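Local coordinates for protein SusD homolog (Bacteroides thetaiotaomicron VPI-5482, PDB 3FDH) that probably binds glycans at the cell surface as a SusD/RagB-family lipoprotein, a partner in outer-membrane sugar uptake, at residues 21-26 with 181-186; 113-118 with 195-200; 163-168 with 200-205. All blocks are in the same frame, centred on the assembly; numbering follows the deposited sequence. Where two conformers were deposited one is given.

All three contacts lie in the helical part of this SusD-like chain; one is at the surface and two are buried. Interaction 1 is the surface contact: the first turns of helix 21-37 meet a loop through an amide, two aromatic rings and backbone carbonyls, with no hydrogen bond between the segments. Interactions 2 and 3 are buried, their centres about 5 Å apart, and both use helix 191-208, whose segment 195-200 runs nearly parallel to 113-118 and whose segment 200-205 runs nearly antiparallel to 163-168. Interaction 2 is wholly apolar, whereas interaction 3 adds a salt bridge at its margin. Leu186 CD2, 3.5 Å from Phe197 CE2, joins interaction 1 to interaction 2.

Interaction 1: 21-26 with 181-186; sequences SRFILA and TEQDFL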
ATOM      1  N   SER A  21      -7.947   7.484 -25.659  1.00 26.01           N
ATOM      2  CA  SER A  21      -7.940   6.779 -24.366  1.00 26.54           C
ATOM      3  C   SER A  21      -6.569   6.387 -23.883  1.00 26.65           C
ATOM      4  O   SER A  21      -6.300   6.415 -22.697  1.00 28.26           O
ATOM      5  CB  SER A  21      -8.809   5.524 -24.402  1.00 27.33           C
ATOM      6  OG  SER A  21     -10.178   5.859 -24.460  1.00 26.10           O
ATOM      7  N   ARG A  22      -5.697   6.018 -24.803  1.00 25.99           N
ATOM      8  CA  ARG A  22      -4.354   5.581 -24.413  0.50 25.37           C
ATOM      9  C   ARG A  22      -3.598   6.677 -23.672  1.00 25.45           C
ATOM     10  O   ARG A  22      -2.896   6.416 -22.696  1.00 26.91           O
ATOM     11  CB  ARG A  22      -3.554   5.049 -25.603  0.50 24.93           C
ATOM     12  CG  ARG A  22      -3.251   6.028 -26.705  0.50 22.73           C
ATOM     13  CD  ARG A  22      -2.721   5.279 -27.889  0.50 24.09           C
ATOM     14  NE  ARG A  22      -2.302   6.148 -28.977  0.50 23.88           N
ATOM     15  CZ  ARG A  22      -3.097   6.584 -29.952  0.50 24.01           C
ATOM     16  NH1 ARG A  22      -4.391   6.256 -30.003  0.50 25.16           N
ATOM     17  NH2 ARG A  22      -2.579   7.363 -30.889  0.50 25.45           N
ATOM     18  N   PHE A  23      -3.790   7.906 -24.108  1.00 25.52           N
ATOM     19  CA  PHE A  23      -3.101   9.035 -23.476  1.00 26.23           C
ATOM     20  C   PHE A  23      -3.675   9.297 -22.081  1.00 27.02           C
ATOM     21  O   PHE A  23      -2.973   9.702 -21.131  1.00 25.16           O
ATOM     22  CB  PHE A  23      -3.158  10.275 -24.373  1.00 26.34           C
ATOM     23  CG  PHE A  23      -2.516  10.055 -25.725  1.00 24.29           C
ATOM     24  CD1 PHE A  23      -1.221   9.576 -25.806  1.00 24.74           C
ATOM     25  CD2 PHE A  23      -3.223  10.281 -26.910  1.00 27.39           C
ATOM     26  CE1 PHE A  23      -0.633   9.354 -27.057  1.00 25.91           C
ATOM     27  CE2 PHE A  23      -2.633  10.072 -28.130  1.00 23.78           C
ATOM     28  CZ  PHE A  23      -1.352   9.603 -28.206  1.00 27.58           C
ATOM     29  N   ILE A  24      -4.960   9.033 -21.945  1.00 27.47           N
ATOM     30  CA  ILE A  24      -5.604   9.226 -20.650  1.00 27.30           C
ATOM     31  C   ILE A  24      -5.066   8.141 -19.711  1.00 27.62           C
ATOM     32  O   ILE A  24      -4.765   8.386 -18.533  1.00 27.24           O
ATOM     33  CB  ILE A  24      -7.150   9.149 -20.719  1.00 27.14           C
ATOM     34  CG1 ILE A  24      -7.715  10.160 -21.728  1.00 25.66           C
ATOM     35  CG2 ILE A  24      -7.748   9.407 -19.329  1.00 25.26           C
ATOM     36  CD1 ILE A  24      -9.213   9.998 -22.002  1.00 26.76           C
ATOM     37  N   LEU A  25      -4.907   6.945 -20.257  1.00 26.95           N
ATOM     38  CA  LEU A  25      -4.471   5.808 -19.439  1.00 26.55           C
ATOM     39  C   LEU A  25      -3.089   6.064 -18.880  1.00 26.71           C
ATOM     40  O   LEU A  25      -2.760   5.668 -17.765  1.00 26.11           O
ATOM     41  CB  LEU A  25      -4.470   4.508 -20.248  1.00 26.66           C
ATOM     42  CG  LEU A  25      -4.161   3.227 -19.496  1.00 27.69           C
ATOM     43  CD1 LEU A  25      -5.337   2.970 -18.469  1.00 29.10           C
ATOM     44  CD2 LEU A  25      -3.902   2.052 -20.451  1.00 28.01           C
ATOM     45  N   ALA A  26      -2.258   6.702 -19.675  1.00 27.39           N
ATOM     46  CA  ALA A  26      -0.861   6.971 -19.239  1.00 27.57           C
ATOM     47  C   ALA A  26      -0.930   7.783 -17.953  1.00 27.80           C
ATOM     48  O   ALA A  26      -0.216   7.540 -16.970  1.00 29.24           O
ATOM     49  CB  ALA A  26      -0.082   7.747 -20.314  1.00 25.13           C
ATOM     50  N   THR A 181       0.951   0.337 -26.014  1.00 30.90           N
ATOM     51  CA  THR A 181       2.233  -0.057 -25.435  1.00 32.31           C
ATOM     52  C   THR A 181       2.998   1.039 -24.711  1.00 32.38           C
ATOM     53  O   THR A 181       3.398   0.872 -23.570  1.00 29.93           O
ATOM     54  CB  THR A 181       3.186  -0.699 -26.477  1.00 33.04           C
ATOM     55  OG1 THR A 181       2.587  -1.892 -26.987  1.00 35.19           O
ATOM     56  CG2 THR A 181       4.514  -1.069 -25.832  1.00 33.67           C
ATOM     57  N   GLU A 182       3.213   2.153 -25.390  1.00 33.09           N
ATOM     58  CA  GLU A 182       4.079   3.215 -24.840  1.00 33.84           C
ATOM     59  C   GLU A 182       3.413   4.010 -23.727  1.00 33.13           C
ATOM     60  O   GLU A 182       4.085   4.685 -22.933  1.00 34.55           O
ATOM     61  CB  GLU A 182       4.582   4.136 -25.966  1.00 35.21           C
ATOM     62  CG  GLU A 182       5.452   3.403 -27.015  1.00 41.42           C
ATOM     63  CD  GLU A 182       6.707   2.735 -26.433  1.00 47.55           C
ATOM     64  OE1 GLU A 182       7.214   3.191 -25.375  1.00 53.60           O
ATOM     65  OE2 GLU A 182       7.205   1.762 -27.064  1.00 54.58           O
ATOM     66  N   GLN A 183       2.095   3.864 -23.637  1.00 29.65           N
ATOM     67  CA  GLN A 183       1.288   4.570 -22.623  1.00 29.23           C
ATOM     68  C   GLN A 183       1.036   3.708 -21.391  1.00 27.81           C
ATOM     69  O   GLN A 183       0.705   4.193 -20.314  1.00 30.21           O
ATOM     70  CB  GLN A 183      -0.046   5.021 -23.209  1.00 29.81           C
ATOM     71  CG  GLN A 183       0.051   6.197 -24.189  1.00 29.54           C
ATOM     72  CD  GLN A 183       0.637   5.821 -25.500  1.00 32.93           C
ATOM     73  OE1 GLN A 183       0.119   4.937 -26.177  1.00 36.11           O
ATOM     74  NE2 GLN A 183       1.707   6.523 -25.909  1.00 31.47           N
ATOM     75  N   ASP A 184       1.203   2.409 -21.561  1.00 28.09           N
ATOM     76  CA  ASP A 184       1.016   1.440 -20.463  1.00 27.63           C
ATOM     77  C   ASP A 184       2.314   1.343 -19.656  1.00 28.81           C
ATOM     78  O   ASP A 184       3.206   0.535 -19.945  1.00 28.00           O
ATOM     79  CB  ASP A 184       0.627   0.064 -21.007  1.00 27.38           C
ATOM     80  CG  ASP A 184       0.527  -0.976 -19.914  1.00 29.44           C
ATOM     81  OD1 ASP A 184       0.614  -0.571 -18.715  1.00 27.70           O
ATOM     82  OD2 ASP A 184       0.393  -2.181 -20.237  1.00 27.54           O
ATOM     83  N   PHE A 185       2.424   2.237 -18.702  1.00 30.11           N
ATOM     84  CA  PHE A 185       3.602   2.341 -17.841  1.00 31.52           C
ATOM     85  C   PHE A 185       3.687   1.203 -16.823  1.00 32.34           C
ATOM     86  O   PHE A 185       4.662   1.076 -16.087  1.00 36.36           O
ATOM     87  CB  PHE A 185       3.645   3.683 -17.091  1.00 31.70           C
ATOM     88  CG  PHE A 185       3.721   4.877 -17.987  1.00 30.39           C
ATOM     89  CD1 PHE A 185       4.647   4.916 -19.019  1.00 31.05           C
ATOM     90  CD2 PHE A 185       2.899   5.971 -17.769  1.00 31.81           C
ATOM     91  CE1 PHE A 185       4.710   6.027 -19.840  1.00 31.21           C
ATOM     92  CE2 PHE A 185       2.972   7.071 -18.567  1.00 31.72           C
ATOM     93  CZ  PHE A 185       3.872   7.112 -19.605  1.00 31.68           C
ATOM     94  N   LEU A 186       2.674   0.355 -16.804  1.00 32.39           N
ATOM     95  CA  LEU A 186       2.679  -0.750 -15.871  1.00 31.57           C
ATOM     96  C   LEU A 186       3.243  -1.978 -16.562  1.00 32.23           C
ATOM     97  O   LEU A 186       4.231  -2.556 -16.110  1.00 33.79           O
ATOM     98  CB  LEU A 186       1.276  -0.998 -15.339  1.00 32.32           C
ATOM     99  CG  LEU A 186       1.179  -1.456 -13.912  1.00 36.08           C
ATOM    100  CD1 LEU A 186       1.810  -0.368 -12.976  1.00 37.03           C
ATOM    101  CD2 LEU A 186      -0.295  -1.698 -13.593  1.00 32.72           C
TER
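Ala26 and Gln183 bring the two backbones together, their CA atoms 4.7 Å apart, where the early part of helix 21-37 passes the irregular segment 181-186. The Ala26 CA lies 3.4 Å from Gln183 O in a CA-H...O contact with an angle of 141° at the hydrogen; no conventional hydrogen bond links the two segments. Gln183 does most of the touching. Its CB sits 3.2 Å from Arg22 O, a carbonyl already used by Ala26 N within the helix. A bend at chi2 (73°) then carries the amide back along the helix, alongside the stacked pair of Arg22 and Phe23. The amide oxygen comes nearest the Arg22 methylene chain, OE1 to CD 3.3 Å, and lies at the edge of the guanidinium, while NE2 approaches Phe23 CE1 obliquely at 3.8 Å. The Phe23 ring has Arg22 CG over its centre, so arginine, phenylalanine and glutamine are packed as one cluster. Farther along, the Phe185 ring meets Ala26: Phe185 CE2 is 3.6 Å from Ala26 CB, while Ala26 O lies at the ring edge, near its plane. That carbonyl also accepts from Thr30 OG1 in the same helix. Asp184, between the two contact residues, closes an Asx turn, its OD1 accepting from Leu186 N from above the carboxylate plane; its OD2 accepts from Gly189 N and Trp194 NE1, tying the loop to helix 191-208. On the inner side of the helix Leu25 packs on Ile92 of helix 76-95 and on Met111 of helix 106-127, which Asp184 also touches.

Interaction 2: 113-118 with 195-200; sequences EVMAAY and LKFAYG
Phe197 pushes its ring from helix 191-208 against three side chains of segment 113-118. Val114 CG1 comes obliquely to the ring, 3.7 Å from CE2. The selenomethionine Met115 reaches the same carbon from another direction: its CB points away from the opposite helix, but a chain bent at chi2 and chi3 returns the methyl CE to the ring edge, 3.7 Å from CE2. At the outer end of the ring, Phe197 CZ meets Tyr118 CD2 at 4.1 Å, the two side chains crossing at about a right angle. Both aromatic residues project toward the opposite helix with CG anti to the backbone N (chi1 178° for Phe197, -161° for Tyr118). The contact is a nearly parallel helix pair within the predominantly helical SusD-like fold, the short axes inclined by 24° and 10.8 Å apart at closest approach. Bulky side chains fill that separation; where the backbones come nearest, the filling is smaller, Val114 CG2 against the Ala198 methyl at 4.1 Å. The two branches of Val114 thus serve different neighbours, CG1 the ring and CG2 the alanine. No polar group bonds across the interface, and the Tyr118 hydroxyl finds its main partner elsewhere, at Leu332 O. Helix 21-37 covers Met115 through Val28 and Thr32, and Leu186 and Tyr187 pack on Phe197 from the loop leading into helix 191-208.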
ATOM      1  N   GLU A 113     -10.417  -0.442 -16.639  1.00 27.05           N
ATOM      2  CA  GLU A 113     -11.396  -1.044 -15.716  1.00 27.14           C
ATOM      3  C   GLU A 113     -10.680  -1.492 -14.452  1.00 28.30           C
ATOM      4  O   GLU A 113     -11.171  -1.317 -13.334  1.00 28.38           O
ATOM      5  CB  GLU A 113     -12.160  -2.197 -16.385  1.00 28.32           C
ATOM      6  CG  GLU A 113     -13.251  -1.657 -17.309  1.00 28.11           C
ATOM      7  CD  GLU A 113     -13.812  -2.652 -18.326  1.00 31.50           C
ATOM      8  OE1 GLU A 113     -13.130  -3.640 -18.649  1.00 28.92           O
ATOM      9  OE2 GLU A 113     -14.929  -2.398 -18.847  1.00 30.63           O
ATOM     10  N   VAL A 114      -9.476  -1.992 -14.640  1.00 27.32           N
ATOM     11  CA  VAL A 114      -8.631  -2.383 -13.512  1.00 28.41           C
ATOM     12  C   VAL A 114      -8.245  -1.125 -12.690  1.00 29.59           C
ATOM     13  O   VAL A 114      -8.258  -1.115 -11.459  1.00 28.93           O
ATOM     14  CB  VAL A 114      -7.364  -3.157 -13.977  1.00 26.81           C
ATOM     15  CG1 VAL A 114      -6.351  -3.356 -12.778  1.00 26.43           C
ATOM     16  CG2 VAL A 114      -7.757  -4.503 -14.600  1.00 28.33           C
HETATM   17  N   MSE A 115      -7.930  -0.038 -13.375  1.00 28.81           N
HETATM   18  CA  MSE A 115      -7.540   1.165 -12.630  1.00 28.65           C
HETATM   19  C   MSE A 115      -8.744   1.749 -11.938  1.00 29.74           C
HETATM   20  O   MSE A 115      -8.617   2.374 -10.885  1.00 31.34           O
HETATM   21  CB  MSE A 115      -6.906   2.235 -13.517  1.00 28.03           C
HETATM   22  CG  MSE A 115      -5.585   1.855 -14.149  1.00 27.01           C
HETATM   23 SE   MSE A 115      -4.239   1.953 -12.795  0.75 26.25          SE
HETATM   24  CE  MSE A 115      -4.055   0.140 -12.267  1.00 27.45           C
ATOM     25  N   ALA A 116      -9.913   1.539 -12.526  1.00 29.33           N
ATOM     26  CA  ALA A 116     -11.160   2.088 -11.937  1.00 28.52           C
ATOM     27  C   ALA A 116     -11.408   1.333 -10.622  1.00 29.26           C
ATOM     28  O   ALA A 116     -11.749   1.911  -9.598  1.00 29.83           O
ATOM     29  CB  ALA A 116     -12.338   1.938 -12.879  1.00 28.92           C
ATOM     30  N   ALA A 117     -11.219   0.023 -10.692  1.00 29.78           N
ATOM     31  CA  ALA A 117     -11.429  -0.850  -9.549  1.00 27.94           C
ATOM     32  C   ALA A 117     -10.480  -0.452  -8.447  1.00 28.92           C
ATOM     33  O   ALA A 117     -10.845  -0.366  -7.277  1.00 28.89           O
ATOM     34  CB  ALA A 117     -11.207  -2.328  -9.934  1.00 26.96           C
ATOM     35  N   TYR A 118      -9.252  -0.194  -8.850  1.00 28.62           N
ATOM     36  CA  TYR A 118      -8.183   0.096  -7.895  1.00 27.91           C
ATOM     37  C   TYR A 118      -8.474   1.358  -7.127  1.00 29.69           C
ATOM     38  O   TYR A 118      -8.301   1.422  -5.913  1.00 29.44           O
ATOM     39  CB  TYR A 118      -6.817   0.181  -8.600  1.00 29.01           C
ATOM     40  CG  TYR A 118      -5.646   0.019  -7.669  1.00 26.69           C
ATOM     41  CD1 TYR A 118      -5.217   1.070  -6.871  1.00 32.27           C
ATOM     42  CD2 TYR A 118      -4.959  -1.171  -7.602  1.00 27.56           C
ATOM     43  CE1 TYR A 118      -4.131   0.935  -6.006  1.00 30.06           C
ATOM     44  CE2 TYR A 118      -3.878  -1.313  -6.755  1.00 29.38           C
ATOM     45  CZ  TYR A 118      -3.458  -0.250  -5.965  1.00 29.41           C
ATOM     46  OH  TYR A 118      -2.372  -0.409  -5.119  1.00 30.92           O
ATOM     47  N   LEU A 195      -4.027  -9.285 -16.786  1.00 28.93           N
ATOM     48  CA  LEU A 195      -5.027 -10.280 -16.403  1.00 30.05           C
ATOM     49  C   LEU A 195      -4.590 -10.872 -15.058  1.00 29.86           C
ATOM     50  O   LEU A 195      -5.384 -11.053 -14.131  1.00 29.79           O
ATOM     51  CB  LEU A 195      -5.172 -11.341 -17.514  1.00 30.45           C
ATOM     52  CG  LEU A 195      -6.350 -12.303 -17.443  1.00 37.69           C
ATOM     53  CD1 LEU A 195      -7.673 -11.555 -17.534  1.00 39.31           C
ATOM     54  CD2 LEU A 195      -6.202 -13.257 -18.618  1.00 39.48           C
ATOM     55  N   LYS A 196      -3.295 -11.130 -14.944  1.00 30.01           N
ATOM     56  CA  LYS A 196      -2.734 -11.649 -13.669  1.00 29.48           C
ATOM     57  C   LYS A 196      -2.938 -10.659 -12.528  1.00 29.13           C
ATOM     58  O   LYS A 196      -3.246 -11.030 -11.393  1.00 30.68           O
ATOM     59  CB  LYS A 196      -1.257 -11.976 -13.802  1.00 30.38           C
ATOM     60  CG  LYS A 196      -0.984 -13.188 -14.600  1.00 29.91           C
ATOM     61  CD  LYS A 196       0.489 -13.456 -14.670  1.00 32.47           C
ATOM     62  CE  LYS A 196       0.771 -14.745 -15.371  1.00 35.60           C
ATOM     63  NZ  LYS A 196       2.231 -14.849 -15.657  1.00 35.40           N
ATOM     64  N   PHE A 197      -2.734  -9.394 -12.858  1.00 27.55           N
ATOM     65  CA  PHE A 197      -2.907  -8.275 -11.920  1.00 27.75           C
ATOM     66  C   PHE A 197      -4.381  -8.236 -11.492  1.00 28.68           C
ATOM     67  O   PHE A 197      -4.707  -8.143 -10.300  1.00 27.68           O
ATOM     68  CB  PHE A 197      -2.424  -6.958 -12.578  1.00 27.75           C
ATOM     69  CG  PHE A 197      -2.577  -5.709 -11.739  1.00 28.05           C
ATOM     70  CD1 PHE A 197      -2.527  -5.739 -10.338  1.00 26.80           C
ATOM     71  CD2 PHE A 197      -2.671  -4.470 -12.373  1.00 28.02           C
ATOM     72  CE1 PHE A 197      -2.669  -4.548  -9.581  1.00 21.67           C
ATOM     73  CE2 PHE A 197      -2.784  -3.292 -11.637  1.00 29.60           C
ATOM     74  CZ  PHE A 197      -2.742  -3.338 -10.245  1.00 26.10           C
ATOM     75  N   ALA A 198      -5.291  -8.367 -12.450  1.00 30.50           N
ATOM     76  CA  ALA A 198      -6.744  -8.340 -12.100  1.00 28.23           C
ATOM     77  C   ALA A 198      -7.098  -9.466 -11.103  1.00 27.79           C
ATOM     78  O   ALA A 198      -7.837  -9.271 -10.154  1.00 26.91           O
ATOM     79  CB  ALA A 198      -7.620  -8.455 -13.357  1.00 27.47           C
ATOM     80  N   TYR A 199      -6.556 -10.651 -11.326  1.00 28.16           N
ATOM     81  CA  TYR A 199      -6.811 -11.795 -10.424  1.00 27.99           C
ATOM     82  C   TYR A 199      -6.170 -11.584  -9.087  1.00 27.22           C
ATOM     83  O   TYR A 199      -6.671 -12.027  -8.064  1.00 30.19           O
ATOM     84  CB  TYR A 199      -6.336 -13.136 -11.012  1.00 27.65           C
ATOM     85  CG  TYR A 199      -7.367 -13.722 -11.929  1.00 28.96           C
ATOM     86  CD1 TYR A 199      -8.577 -14.208 -11.429  1.00 29.52           C
ATOM     87  CD2 TYR A 199      -7.155 -13.774 -13.292  1.00 31.46           C
ATOM     88  CE1 TYR A 199      -9.536 -14.715 -12.257  1.00 33.68           C
ATOM     89  CE2 TYR A 199      -8.115 -14.312 -14.145  1.00 31.98           C
ATOM     90  CZ  TYR A 199      -9.296 -14.771 -13.619  1.00 34.52           C
ATOM     91  OH  TYR A 199     -10.237 -15.293 -14.473  1.00 36.52           O
ATOM     92  N   GLY A 200      -5.044 -10.892  -9.105  1.00 27.91           N
ATOM     93  CA  GLY A 200      -4.306 -10.601  -7.871  1.00 27.52           C
ATOM     94  C   GLY A 200      -5.145  -9.705  -7.048  1.00 26.38           C
ATOM     95  O   GLY A 200      -5.269  -9.894  -5.807  1.00 28.96           O
TER

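Interaction 3: 163-168 with 200-205; sequences SYLDDA and GLKARY
Lys202 NZ donates to Asp166 OD1 at 2.8 Å, and this salt bridge is the sole direct hydrogen bond between segments 163-168 and 200-205. OD1 receives the ammonium through its syn lone pair, on the side of the second carboxylate oxygen. That second oxygen, OD2, is satisfied by a water that donates to it at 2.7 Å; the same water is also a weak acceptor from Lys202 NZ, at 3.5 Å. The water thus bridges acid and base, firmly to OD2 and only weakly to NZ, and each carboxylate oxygen has its own donor. The charges should stabilise each other at this partly exposed margin. Lys202 reaches the acid by a bend at chi3 (77°), which turns its end across the Asp166 side chain at about a right angle. The two helices run nearly antiparallel, 160° between their short axes and 10.5 Å apart at closest approach, as neighbours in the helix-rich SusD-like fold, whose helical pairs are TPR-like. Beneath the polar margin, Leu165 fills the gap between them. Its CD1 is shared by three residues: it touches Lys202 CG and Leu201 CB, and lies 3.7 Å from Tyr205 CD2, at the ring edge and in its plane. The aliphatic part of Lys202 thus packs on leucine while its tip serves the aspartate. The second branch of Leu165, CD2, faces Leu201 CD1, and Ala117 of helix 106-127 adjoins Leu165. Arg204, on the same helix but turned from this interface, is satisfied elsewhere: NH2 forms a salt bridge with Glu337 OE1, and NH1 bonds weakly to the Tyr118 hydroxyl.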
ATOM      1  N   SER A 163     -17.060  -5.931 -10.027  1.00 30.27           N
ATOM      2  CA  SER A 163     -17.703  -5.847 -11.328  1.00 30.65           C
ATOM      3  C   SER A 163     -16.735  -5.286 -12.356  1.00 28.89           C
ATOM      4  O   SER A 163     -16.632  -5.783 -13.483  1.00 28.20           O
ATOM      5  CB  SER A 163     -18.968  -5.010 -11.220  1.00 31.78           C
ATOM      6  OG  SER A 163     -19.594  -4.866 -12.483  1.00 36.07           O
ATOM      7  N   TYR A 164     -15.997  -4.268 -11.959  1.00 28.58           N
ATOM      8  CA  TYR A 164     -14.972  -3.708 -12.828  1.00 27.83           C
ATOM      9  C   TYR A 164     -13.917  -4.743 -13.182  1.00 27.63           C
ATOM     10  O   TYR A 164     -13.437  -4.813 -14.317  1.00 28.16           O
ATOM     11  CB  TYR A 164     -14.293  -2.474 -12.238  1.00 27.56           C
ATOM     12  CG  TYR A 164     -15.017  -1.164 -12.520  1.00 28.10           C
ATOM     13  CD1 TYR A 164     -15.438  -0.841 -13.789  1.00 29.28           C
ATOM     14  CD2 TYR A 164     -15.198  -0.219 -11.516  1.00 29.34           C
ATOM     15  CE1 TYR A 164     -16.077   0.361 -14.040  1.00 29.52           C
ATOM     16  CE2 TYR A 164     -15.829   0.993 -11.760  1.00 30.32           C
ATOM     17  CZ  TYR A 164     -16.264   1.277 -13.015  1.00 29.55           C
ATOM     18  OH  TYR A 164     -16.906   2.482 -13.255  1.00 33.85           O
ATOM     19  N   LEU A 165     -13.557  -5.558 -12.201  1.00 28.49           N
ATOM     20  CA  LEU A 165     -12.490  -6.555 -12.383  1.00 30.21           C
ATOM     21  C   LEU A 165     -12.995  -7.656 -13.305  1.00 31.42           C
ATOM     22  O   LEU A 165     -12.286  -8.123 -14.194  1.00 33.15           O
ATOM     23  CB  LEU A 165     -11.992  -7.128 -11.044  1.00 31.26           C
ATOM     24  CG  LEU A 165     -11.171  -6.134 -10.188  1.00 31.67           C
ATOM     25  CD1 LEU A 165     -10.805  -6.708  -8.821  1.00 28.52           C
ATOM     26  CD2 LEU A 165      -9.919  -5.674 -10.973  1.00 29.60           C
ATOM     27  N   ASP A 166     -14.255  -8.008 -13.146  1.00 31.65           N
ATOM     28  CA  ASP A 166     -14.824  -9.054 -14.007  1.00 31.63           C
ATOM     29  C   ASP A 166     -14.878  -8.546 -15.433  1.00 30.50           C
ATOM     30  O   ASP A 166     -14.572  -9.270 -16.383  1.00 30.38           O
ATOM     31  CB  ASP A 166     -16.188  -9.500 -13.514  1.00 32.07           C
ATOM     32  CG  ASP A 166     -16.105 -10.344 -12.263  1.00 31.76           C
ATOM     33  OD1 ASP A 166     -15.038 -10.950 -11.990  1.00 36.89           O
ATOM     34  OD2 ASP A 166     -17.133 -10.397 -11.562  1.00 35.23           O
ATOM     35  N   ASP A 167     -15.239  -7.279 -15.579  1.00 31.11           N
ATOM     36  CA  ASP A 167     -15.321  -6.660 -16.916  1.00 30.77           C
ATOM     37  C   ASP A 167     -13.939  -6.694 -17.523  1.00 31.07           C
ATOM     38  O   ASP A 167     -13.738  -7.053 -18.674  1.00 30.28           O
ATOM     39  CB  ASP A 167     -15.760  -5.206 -16.841  1.00 31.09           C
ATOM     40  CG  ASP A 167     -17.224  -5.038 -16.487  1.00 32.78           C
ATOM     41  OD1 ASP A 167     -17.972  -6.032 -16.513  1.00 32.09           O
ATOM     42  OD2 ASP A 167     -17.629  -3.891 -16.183  1.00 35.93           O
ATOM     43  N   ALA A 168     -12.992  -6.266 -16.708  1.00 30.32           N
ATOM     44  CA  ALA A 168     -11.583  -6.253 -17.102  1.00 30.35           C
ATOM     45  C   ALA A 168     -11.083  -7.621 -17.574  1.00 30.79           C
ATOM     46  O   ALA A 168     -10.389  -7.747 -18.596  1.00 31.20           O
ATOM     47  CB  ALA A 168     -10.705  -5.762 -15.940  1.00 29.80           C
ATOM     48  N   GLY A 200      -5.044 -10.892  -9.105  1.00 27.91           N
ATOM     49  CA  GLY A 200      -4.306 -10.601  -7.871  1.00 27.52           C
ATOM     50  C   GLY A 200      -5.145  -9.705  -7.048  1.00 26.38           C
ATOM     51  O   GLY A 200      -5.269  -9.894  -5.807  1.00 28.96           O
ATOM     52  N   LEU A 201      -5.824  -8.771  -7.737  1.00 26.85           N
ATOM     53  CA  LEU A 201      -6.691  -7.795  -7.014  1.00 27.62           C
ATOM     54  C   LEU A 201      -7.953  -8.487  -6.477  1.00 27.66           C
ATOM     55  O   LEU A 201      -8.454  -8.188  -5.386  1.00 28.85           O
ATOM     56  CB  LEU A 201      -7.031  -6.585  -7.893  1.00 29.48           C
ATOM     57  CG  LEU A 201      -5.896  -5.605  -8.209  1.00 30.37           C
ATOM     58  CD1 LEU A 201      -6.385  -4.545  -9.206  1.00 24.61           C
ATOM     59  CD2 LEU A 201      -5.363  -4.965  -6.938  1.00 26.23           C
ATOM     60  N   LYS A 202      -8.459  -9.447  -7.241  1.00 28.93           N
ATOM     61  CA  LYS A 202      -9.577 -10.233  -6.766  1.00 29.20           C
ATOM     62  C   LYS A 202      -9.195 -10.968  -5.492  1.00 28.16           C
ATOM     63  O   LYS A 202      -9.992 -11.132  -4.591  1.00 30.00           O
ATOM     64  CB  LYS A 202     -10.117 -11.218  -7.823  1.00 29.91           C
ATOM     65  CG  LYS A 202     -10.949 -10.484  -8.904  1.00 30.40           C
ATOM     66  CD  LYS A 202     -11.777 -11.375  -9.806  1.00 34.95           C
ATOM     67  CE  LYS A 202     -13.008 -11.840  -9.107  1.00 42.66           C
ATOM     68  NZ  LYS A 202     -13.943 -12.529 -10.010  1.00 39.12           N
ATOM     69  N   ALA A 203      -7.961 -11.391  -5.396  1.00 29.15           N
ATOM     70  CA  ALA A 203      -7.513 -12.078  -4.185  1.00 29.24           C
ATOM     71  C   ALA A 203      -7.465 -11.070  -3.048  1.00 31.10           C
ATOM     72  O   ALA A 203      -8.000 -11.297  -1.954  1.00 30.17           O
ATOM     73  CB  ALA A 203      -6.171 -12.732  -4.393  1.00 27.14           C
ATOM     74  N   ARG A 204      -6.829  -9.928  -3.306  1.00 32.43           N
ATOM     75  CA  ARG A 204      -6.686  -8.895  -2.264  1.00 30.47           C
ATOM     76  C   ARG A 204      -8.030  -8.496  -1.713  1.00 29.41           C
ATOM     77  O   ARG A 204      -8.241  -8.374  -0.501  1.00 30.83           O
ATOM     78  CB  ARG A 204      -5.994  -7.642  -2.830  1.00 30.62           C
ATOM     79  CG  ARG A 204      -6.053  -6.417  -1.909  1.00 27.58           C
ATOM     80  CD  ARG A 204      -5.472  -5.160  -2.599  1.00 29.60           C
ATOM     81  NE  ARG A 204      -3.998  -5.091  -2.631  1.00 31.20           N
ATOM     82  CZ  ARG A 204      -3.340  -4.026  -3.078  1.00 33.63           C
ATOM     83  NH1 ARG A 204      -4.004  -2.981  -3.554  1.00 35.94           N
ATOM     84  NH2 ARG A 204      -2.035  -3.975  -3.022  1.00 35.06           N
ATOM     85  N   TYR A 205      -8.969  -8.316  -2.616  1.00 28.16           N
ATOM     86  CA  TYR A 205     -10.295  -7.768  -2.249  1.00 29.42           C
ATOM     87  C   TYR A 205     -11.224  -8.814  -1.652  1.00 30.85           C
ATOM     88  O   TYR A 205     -12.092  -8.495  -0.853  1.00 30.60           O
ATOM     89  CB  TYR A 205     -10.976  -7.055  -3.418  1.00 30.61           C
ATOM     90  CG  TYR A 205     -10.155  -5.915  -4.007  1.00 31.39           C
ATOM     91  CD1 TYR A 205      -9.451  -5.023  -3.196  1.00 32.29           C
ATOM     92  CD2 TYR A 205     -10.140  -5.694  -5.375  1.00 29.55           C
ATOM     93  CE1 TYR A 205      -8.713  -3.986  -3.760  1.00 29.16           C
ATOM     94  CE2 TYR A 205      -9.426  -4.646  -5.946  1.00 27.15           C
ATOM     95  CZ  TYR A 205      -8.703  -3.810  -5.150  1.00 32.66           C
ATOM     96  OH  TYR A 205      -7.991  -2.797  -5.759  1.00 29.83           O
TER
HETATM   97  O   HOH W   1     -17.382 -12.255  -9.641  1.00 44.13           O